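Local coordinates for protein VIN1 (Oscarella pearsei, PDB 6BFI) that binds actin filaments and may play a role in cell-cell adhesion, as a sponge homolog of vinculin, at residues D15-Q20 with Q45-A50; G22-F27 with E38-L43; E566-S571 with D600-G605. All coordinates share one frame; numbering follows the deposited sequence.

The three contacts illustrate how an almost wholly helical protein of the vinculin family packs helices against one another. Contacts 1 and 2 join the same two helices, 8-32 and 41-59, with centres about 11 Å apart. Contact 2 sits close to the turn between them and contact 1 further from it, and they meet where the backbone O of Q20 packs against CD2 of L43. Contact 3 comes later in the chain, between helices 555-569 and 589-615, on the other side of the molecule's centre. Its nearest atoms are about 50 Å from contact 1 and about 59 Å from contact 2. Contacts 1 and 2 thus fasten one hairpin, while contact 3 is a separate junction.

Contact 1 of 3, residues D15-Q20 with Q45-A50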
loop_
_atom_site.group_PDB
_atom_site.type_symbol
_atom_site.label_atom_id
_atom_site.label_comp_id
_atom_site.label_asym_id
_atom_site.label_seq_id
_atom_site.Cartn_x
_atom_site.Cartn_y
_atom_site.Cartn_z
ATOM N N ASP A 15 11.968 14.023 22.413
ATOM C CA ASP A 15 12.343 14.989 21.378
ATOM C C ASP A 15 12.932 16.275 21.955
ATOM O O ASP A 15 14.070 16.630 21.589
ATOM C CB ASP A 15 11.137 15.250 20.469
ATOM C CG ASP A 15 11.437 16.253 19.378
ATOM O OD1 ASP A 15 12.083 15.872 18.379
ATOM O OD2 ASP A 15 11.022 17.423 19.516
ATOM N N PRO A 16 12.253 17.005 22.853
ATOM C CA PRO A 16 12.847 18.261 23.342
ATOM C C PRO A 16 14.109 18.055 24.162
ATOM O O PRO A 16 15.015 18.895 24.094
ATOM C CB PRO A 16 11.721 18.882 24.180
ATOM C CG PRO A 16 10.908 17.722 24.623
ATOM C CD PRO A 16 10.943 16.748 23.484
ATOM N N VAL A 17 14.201 16.967 24.929
ATOM C CA VAL A 17 15.405 16.721 25.714
ATOM C C VAL A 17 16.587 16.423 24.800
ATOM O O VAL A 17 17.704 16.907 25.025
ATOM C CB VAL A 17 15.166 15.584 26.725
ATOM C CG1 VAL A 17 16.393 15.387 27.603
ATOM C CG2 VAL A 17 13.939 15.881 27.575
ATOM N N ALA A 18 16.364 15.620 23.755
ATOM C CA ALA A 18 17.419 15.380 22.777
ATOM C C ALA A 18 17.823 16.673 22.084
ATOM O O ALA A 18 19.001 16.877 21.764
ATOM C CB ALA A 18 16.964 14.339 21.754
ATOM N N GLN A 19 16.856 17.565 21.853
ATOM C CA GLN A 19 17.173 18.865 21.271
ATOM C C GLN A 19 18.074 19.675 22.203
ATOM O O GLN A 19 19.072 20.263 21.768
ATOM C CB GLN A 19 15.876 19.615 20.961
ATOM C CG GLN A 19 16.004 20.696 19.901
ATOM C CD GLN A 19 16.440 22.026 20.474
ATOM O OE1 GLN A 19 16.434 22.225 21.689
ATOM N NE2 GLN A 19 16.819 22.951 19.600
ATOM N N GLN A 20 17.743 19.698 23.499
ATOM C CA GLN A 20 18.543 20.447 24.465
ATOM C C GLN A 20 19.953 19.879 24.582
ATOM O O GLN A 20 20.932 20.633 24.647
ATOM C CB GLN A 20 17.855 20.442 25.831
ATOM C CG GLN A 20 16.585 21.266 25.908
ATOM C CD GLN A 20 15.924 21.184 27.271
ATOM O OE1 GLN A 20 15.907 20.127 27.903
ATOM N NE2 GLN A 20 15.384 22.304 27.736
ATOM N N GLN A 45 20.550 22.564 33.886
ATOM C CA GLN A 45 19.499 22.605 34.898
ATOM C C GLN A 45 18.153 22.202 34.310
ATOM O O GLN A 45 17.377 21.485 34.950
ATOM C CB GLN A 45 19.416 23.999 35.520
ATOM C CG GLN A 45 20.484 24.280 36.562
ATOM C CD GLN A 45 20.329 25.648 37.198
ATOM O OE1 GLN A 45 19.760 26.563 36.600
ATOM N NE2 GLN A 45 20.832 25.795 38.420
ATOM N N GLY A 46 17.858 22.655 33.089
ATOM C CA GLY A 46 16.609 22.265 32.453
ATOM C C GLY A 46 16.524 20.769 32.214
ATOM O O GLY A 46 15.535 20.121 32.578
ATOM N N VAL A 47 17.570 20.198 31.608
ATOM C CA VAL A 47 17.589 18.755 31.376
ATOM C C VAL A 47 17.478 17.998 32.695
ATOM O O VAL A 47 16.729 17.019 32.805
ATOM C CB VAL A 47 18.855 18.354 30.597
ATOM C CG1 VAL A 47 18.957 16.842 30.507
ATOM C CG2 VAL A 47 18.834 18.971 29.214
ATOM N N GLY A 48 18.207 18.448 33.718
ATOM C CA GLY A 48 18.161 17.773 35.003
ATOM C C GLY A 48 16.803 17.851 35.671
ATOM O O GLY A 48 16.405 16.927 36.383
ATOM N N ILE A 49 16.075 18.948 35.456
ATOM C CA ILE A 49 14.744 19.069 36.039
ATOM C C ILE A 49 13.752 18.184 35.294
ATOM O O ILE A 49 12.881 17.555 35.910
ATOM C CB ILE A 49 14.303 20.545 36.064
ATOM C CG1 ILE A 49 14.903 21.250 37.284
ATOM C CG2 ILE A 49 12.785 20.666 36.067
ATOM C CD1 ILE A 49 14.378 22.652 37.505
ATOM N N ALA A 50 13.873 18.104 33.965
ATOM C CA ALA A 50 13.041 17.163 33.218
ATOM C C ALA A 50 13.295 15.729 33.671
ATOM O O ALA A 50 12.348 14.953 33.872
ATOM C CB ALA A 50 13.300 17.306 31.718
#
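V17 and V47 touch through their CG1 methyls, at 4.1 Å, where helices 8-32 and 41-59 run side by side. The short helix segments are nearly antiparallel, 151° between their directions, with axes 10.2 Å apart. Both valines place CG1 anti to the backbone N (chi1 -176° in V17, 173° in V47), which turns that methyl of each toward its counterpart. The other methyl of V17, CG2, lies more loosely against CB of A50, at 4.4 Å. M119 of helix 102-145 touches both V17 and A50, making this apolar patch a junction of three helices.

The second kind of contact is mixed, polar against apolar. Q20 stretches an extended side chain along V47, the two running past one another in opposite senses, so that V47 CG2 rests on two parts of the glutamine: on CB at 3.8 Å and on OE1 at 3.4 Å. The amide oxygen thus leans on a methyl group and makes no hydrogen bond to the 45-50 segment. The backbone of G46, which carries no side chain, lies beside the amide.

Chemically, then, the pairing depends on dispersion and shape. With no directional bond between the two segments, their spacing probably reflects the bulk of the valines, while Q20, itself partly exposed, offers both CB and its amide oxygen to the V47 methyl.

Contact 2 of 3, residues G22-F27 with E38-L43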
loop_
_atom_site.group_PDB
_atom_site.type_symbol
_atom_site.label_atom_id
_atom_site.label_comp_id
_atom_site.label_asym_id
_atom_site.label_seq_id
_atom_site.Cartn_x
_atom_site.Cartn_y
_atom_site.Cartn_z
ATOM N N GLY A 22 21.590 18.105 22.300
ATOM C CA GLY A 22 22.258 18.507 21.076
ATOM C C GLY A 22 22.754 19.937 21.133
ATOM O O GLY A 22 23.864 20.238 20.688
ATOM N N GLN A 23 21.947 20.838 21.705
ATOM C CA GLN A 23 22.399 22.215 21.863
ATOM C C GLN A 23 23.568 22.318 22.836
ATOM O O GLN A 23 24.421 23.200 22.682
ATOM C CB GLN A 23 21.246 23.107 22.315
ATOM C CG GLN A 23 20.261 23.436 21.206
ATOM C CD GLN A 23 19.511 24.727 21.464
ATOM O OE1 GLN A 23 19.466 25.218 22.592
ATOM N NE2 GLN A 23 18.925 25.290 20.413
ATOM N N LEU A 24 23.629 21.436 23.838
ATOM C CA LEU A 24 24.799 21.409 24.714
ATOM C C LEU A 24 26.056 21.045 23.937
ATOM O O LEU A 24 27.110 21.672 24.111
ATOM C CB LEU A 24 24.581 20.428 25.866
ATOM C CG LEU A 24 23.694 20.914 27.010
ATOM C CD1 LEU A 24 23.465 19.799 28.021
ATOM C CD2 LEU A 24 24.323 22.129 27.675
ATOM N N VAL A 25 25.965 20.036 23.067
ATOM C CA VAL A 25 27.115 19.678 22.239
ATOM C C VAL A 25 27.490 20.830 21.312
ATOM O O VAL A 25 28.674 21.148 21.136
ATOM C CB VAL A 25 26.825 18.385 21.455
ATOM C CG1 VAL A 25 27.977 18.062 20.515
ATOM C CG2 VAL A 25 26.577 17.231 22.414
ATOM N N LEU A 26 26.486 21.484 20.718
ATOM C CA LEU A 26 26.756 22.591 19.805
ATOM C C LEU A 26 27.451 23.746 20.518
ATOM O O LEU A 26 28.355 24.374 19.958
ATOM C CB LEU A 26 25.456 23.069 19.157
ATOM C CG LEU A 26 24.680 22.101 18.258
ATOM C CD1 LEU A 26 23.348 22.711 17.841
ATOM C CD2 LEU A 26 25.498 21.719 17.039
ATOM N N PHE A 27 27.033 24.049 21.750
ATOM C CA PHE A 27 27.696 25.094 22.524
ATOM C C PHE A 27 29.120 24.694 22.883
ATOM O O PHE A 27 30.042 25.519 22.806
ATOM C CB PHE A 27 26.900 25.395 23.793
ATOM C CG PHE A 27 25.812 26.410 23.607
ATOM C CD1 PHE A 27 26.048 27.586 22.917
ATOM C CD2 PHE A 27 24.548 26.187 24.129
ATOM C CE1 PHE A 27 25.041 28.522 22.751
ATOM C CE2 PHE A 27 23.538 27.117 23.964
ATOM C CZ PHE A 27 23.784 28.284 23.275
ATOM N N GLU A 38 30.167 29.912 26.344
ATOM C CA GLU A 38 28.787 29.854 26.801
ATOM C C GLU A 38 28.707 29.042 28.087
ATOM O O GLU A 38 29.305 27.965 28.184
ATOM C CB GLU A 38 27.882 29.240 25.732
ATOM C CG GLU A 38 26.887 30.216 25.127
ATOM C CD GLU A 38 25.900 30.751 26.146
ATOM O OE1 GLU A 38 26.165 31.824 26.728
ATOM O OE2 GLU A 38 24.861 30.093 26.370
ATOM N N ASP A 39 27.972 29.562 29.068
ATOM C CA ASP A 39 27.763 28.856 30.325
ATOM C C ASP A 39 26.636 27.845 30.150
ATOM O O ASP A 39 25.489 28.223 29.887
ATOM C CB ASP A 39 27.441 29.842 31.444
ATOM C CG ASP A 39 27.264 29.162 32.789
ATOM O OD1 ASP A 39 27.860 28.085 32.998
ATOM O OD2 ASP A 39 26.526 29.707 33.638
ATOM N N LEU A 40 26.962 26.563 30.297
ATOM C CA LEU A 40 26.008 25.484 30.073
ATOM C C LEU A 40 25.108 25.220 31.274
ATOM O O LEU A 40 24.259 24.324 31.199
ATOM C CB LEU A 40 26.758 24.204 29.700
ATOM C CG LEU A 40 27.808 24.382 28.601
ATOM C CD1 LEU A 40 28.573 23.093 28.355
ATOM C CD2 LEU A 40 27.146 24.868 27.325
ATOM N N THR A 41 25.266 25.973 32.362
ATOM C CA THR A 41 24.510 25.698 33.583
ATOM C C THR A 41 22.999 25.768 33.397
ATOM O O THR A 41 22.303 24.860 33.884
ATOM C CB THR A 41 24.979 26.642 34.697
ATOM O OG1 THR A 41 26.360 26.391 34.990
ATOM C CG2 THR A 41 24.153 26.435 35.960
ATOM N N PRO A 42 22.420 26.782 32.738
ATOM C CA PRO A 42 20.949 26.795 32.609
ATOM C C PRO A 42 20.395 25.610 31.834
ATOM O O PRO A 42 19.419 24.984 32.273
ATOM C CB PRO A 42 20.676 28.131 31.899
ATOM C CG PRO A 42 21.952 28.465 31.207
ATOM C CD PRO A 42 23.024 27.983 32.127
ATOM N N LEU A 43 20.997 25.280 30.690
ATOM C CA LEU A 43 20.519 24.154 29.893
ATOM C C LEU A 43 20.627 22.844 30.667
ATOM O O LEU A 43 19.711 22.009 30.630
ATOM C CB LEU A 43 21.311 24.079 28.587
ATOM C CG LEU A 43 20.551 23.775 27.297
ATOM C CD1 LEU A 43 19.372 24.719 27.135
ATOM C CD2 LEU A 43 21.487 23.881 26.103
#
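At the closed end of a helical hairpin, where helix 8-32 is followed by a turn and helix 41-59 sets off, L24 and F27 receive the side chains of E38, L40 and L43. Leucines do much of the work here. CD2 of L24 lies between two of them, 3.7 Å from CD2 of L43 and 3.8 Å from CB of L40. The L24 and L43 side chains lie alongside one another, pointing opposite ways, and the L43 methyl touches the L24 branch point as well. The same CD2 of L43 also reaches CB of Q23 and comes near the plane of the F27 ring at its edge.

F27 meets two kinds of neighbour: its CB packs on CD2 of L40 at 3.6 Å, while E38 lies over one face of the ring. A bend at chi2 (-63°) folds the glutamate back across the phenyl group. The closest packing comes from its aliphatic part, with CG of E38 3.5 Å from CE1 of F27, but OE2 also lies over the face, 3.7 Å from CZ and offset toward the rim. Carboxylate and ring planes are 59° apart.

On the far side of the turn, D39 OD1 accepts from T41 OG1 at 3.0 Å, and a weak capping bond comes to it from T41 N at the start of helix 41-59. That side of the turn is backed by helix 68-97, with L40 on L95, T41 on A92 and D39 on K96. Helix 8-32 shows another face to helix 718-745, where V25 meets I723 and L26 meets A720.

Contact 3 of 3, residues E566-S571 with D600-G605; sequences ESLAKS and DKVVEG
L568 lays its CD1 methyl over the backbone of helix 589-615, 3.4 Å from V602 O and 3.7 Å from G605 CA. Its CG stands anti to the backbone N (chi1 172°), and this brings the branched end nearer to the helix than the direction of its CB would suggest. The backbones are close here: the CA atoms of L568 and G605 are 4.4 Å apart. G605 makes this possible, since a CB at that position would fall 2.6 Å from L568 CD1. It is a clear example of glycine letting one helix come up against another, with a leucine methyl occupying the space that a side chain would have taken. CG1 of V602 flanks the same methyl more distantly.

S571 forms the second half of the contact. Its OG donates to L568 O, 2.7 Å away, in a bond that lies 22° out of the carbonyl plane, and S571 N reaches the same oxygen from the same face. L568 O thus accepts two bonds from S571. With OG between the backbone N and the carbonyl carbon, the hydroxyl also rests on V602 CG2 at 3.8 Å, and CB packs by K601 CG. Replacing this serine with an alanine removes OG, and the carbonyl of L568 would probably be left with the backbone N alone of these two donors, while V602 CG2 would lose its contact with the hydroxyl.

The contact is buried within a group of helices. Helix 524-550 lies over it, with V541 and I542 against L568 and A538 against V602. V606 and V609 extend the leucine's bed along helix 589-615, whose V603 turns away to meet I507 and V511 of helix 496-519.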
loop_
_atom_site.group_PDB
_atom_site.type_symbol
_atom_site.label_atom_id
_atom_site.label_comp_id
_atom_site.label_asym_id
_atom_site.label_seq_id
_atom_site.Cartn_x
_atom_site.Cartn_y
_atom_site.Cartn_z
ATOM N N GLU A 566 -25.877 7.412 -16.594
ATOM C CA GLU A 566 -27.303 7.378 -16.292
ATOM C C GLU A 566 -28.127 7.119 -17.548
ATOM O O GLU A 566 -29.070 6.317 -17.525
ATOM C CB GLU A 566 -27.725 8.686 -15.625
ATOM C CG GLU A 566 -27.237 8.830 -14.189
ATOM C CD GLU A 566 -27.197 10.274 -13.726
ATOM O OE1 GLU A 566 -27.203 11.178 -14.588
ATOM O OE2 GLU A 566 -27.156 10.505 -12.499
ATOM N N SER A 567 -27.778 7.781 -18.654
ATOM C CA SER A 567 -28.494 7.560 -19.907
ATOM C C SER A 567 -28.347 6.119 -20.380
ATOM O O SER A 567 -29.289 5.542 -20.934
ATOM C CB SER A 567 -27.991 8.529 -20.976
ATOM O OG SER A 567 -28.648 8.312 -22.213
ATOM N N LEU A 568 -27.173 5.521 -20.174
ATOM C CA LEU A 568 -26.992 4.121 -20.541
ATOM C C LEU A 568 -27.807 3.206 -19.637
ATOM O O LEU A 568 -28.426 2.246 -20.109
ATOM C CB LEU A 568 -25.510 3.748 -20.485
ATOM C CG LEU A 568 -25.172 2.265 -20.665
ATOM C CD1 LEU A 568 -25.673 1.756 -22.006
ATOM C CD2 LEU A 568 -23.675 2.031 -20.527
ATOM N N ALA A 569 -27.821 3.494 -18.332
ATOM C CA ALA A 569 -28.548 2.654 -17.387
ATOM C C ALA A 569 -30.051 2.715 -17.617
ATOM O O ALA A 569 -30.752 1.725 -17.375
ATOM C CB ALA A 569 -28.213 3.065 -15.954
ATOM N N LYS A 570 -30.564 3.854 -18.087
ATOM C CA LYS A 570 -31.996 3.952 -18.354
ATOM C C LYS A 570 -32.435 3.154 -19.576
ATOM O O LYS A 570 -33.637 3.105 -19.855
ATOM C CB LYS A 570 -32.401 5.419 -18.523
ATOM C CG LYS A 570 -32.290 6.237 -17.245
ATOM C CD LYS A 570 -33.077 7.533 -17.341
ATOM C CE LYS A 570 -33.072 8.276 -16.012
ATOM N NZ LYS A 570 -34.005 9.436 -16.016
ATOM N N SER A 571 -31.508 2.523 -20.299
ATOM C CA SER A 571 -31.839 1.768 -21.498
ATOM C C SER A 571 -31.691 0.263 -21.333
ATOM O O SER A 571 -32.105 -0.482 -22.227
ATOM C CB SER A 571 -30.958 2.220 -22.670
ATOM O OG SER A 571 -29.622 1.793 -22.481
ATOM N N ASP A 600 -29.720 -1.704 -29.771
ATOM C CA ASP A 600 -28.953 -0.629 -30.393
ATOM C C ASP A 600 -28.845 0.583 -29.475
ATOM O O ASP A 600 -27.807 1.258 -29.457
ATOM C CB ASP A 600 -29.585 -0.233 -31.729
ATOM C CG ASP A 600 -29.465 -1.323 -32.782
ATOM O OD1 ASP A 600 -28.484 -2.100 -32.730
ATOM O OD2 ASP A 600 -30.344 -1.400 -33.668
ATOM N N LYS A 601 -29.894 0.867 -28.697
ATOM C CA LYS A 601 -29.819 1.968 -27.743
ATOM C C LYS A 601 -28.780 1.682 -26.664
ATOM O O LYS A 601 -28.042 2.584 -26.244
ATOM C CB LYS A 601 -31.191 2.222 -27.116
ATOM C CG LYS A 601 -31.387 3.646 -26.631
ATOM C CD LYS A 601 -31.489 4.609 -27.803
ATOM C CE LYS A 601 -30.882 5.962 -27.467
ATOM N NZ LYS A 601 -31.470 6.560 -26.237
ATOM N N VAL A 602 -28.704 0.428 -26.209
ATOM C CA VAL A 602 -27.650 0.044 -25.270
ATOM C C VAL A 602 -26.275 0.316 -25.873
ATOM O O VAL A 602 -25.422 0.973 -25.256
ATOM C CB VAL A 602 -27.804 -1.431 -24.861
ATOM C CG1 VAL A 602 -26.600 -1.880 -24.046
ATOM C CG2 VAL A 602 -29.096 -1.636 -24.080
ATOM N N VAL A 603 -26.042 -0.184 -27.093
ATOM C CA VAL A 603 -24.760 0.037 -27.762
ATOM C C VAL A 603 -24.429 1.524 -27.819
ATOM O O VAL A 603 -23.294 1.938 -27.542
ATOM C CB VAL A 603 -24.775 -0.592 -29.171
ATOM C CG1 VAL A 603 -23.593 -0.088 -29.994
ATOM C CG2 VAL A 603 -24.747 -2.108 -29.077
ATOM N N GLU A 604 -25.421 2.352 -28.153
ATOM C CA GLU A 604 -25.184 3.789 -28.242
ATOM C C GLU A 604 -24.807 4.377 -26.885
ATOM O O GLU A 604 -23.930 5.248 -26.801
ATOM C CB GLU A 604 -26.418 4.486 -28.814
ATOM C CG GLU A 604 -26.137 5.863 -29.388
ATOM C CD GLU A 604 -26.838 6.966 -28.623
ATOM O OE1 GLU A 604 -27.695 6.649 -27.773
ATOM O OE2 GLU A 604 -26.530 8.150 -28.875
ATOM N N GLY A 605 -25.450 3.914 -25.809
ATOM C CA GLY A 605 -25.088 4.402 -24.485
ATOM C C GLY A 605 -23.662 4.048 -24.102
ATOM O O GLY A 605 -22.915 4.891 -23.583
#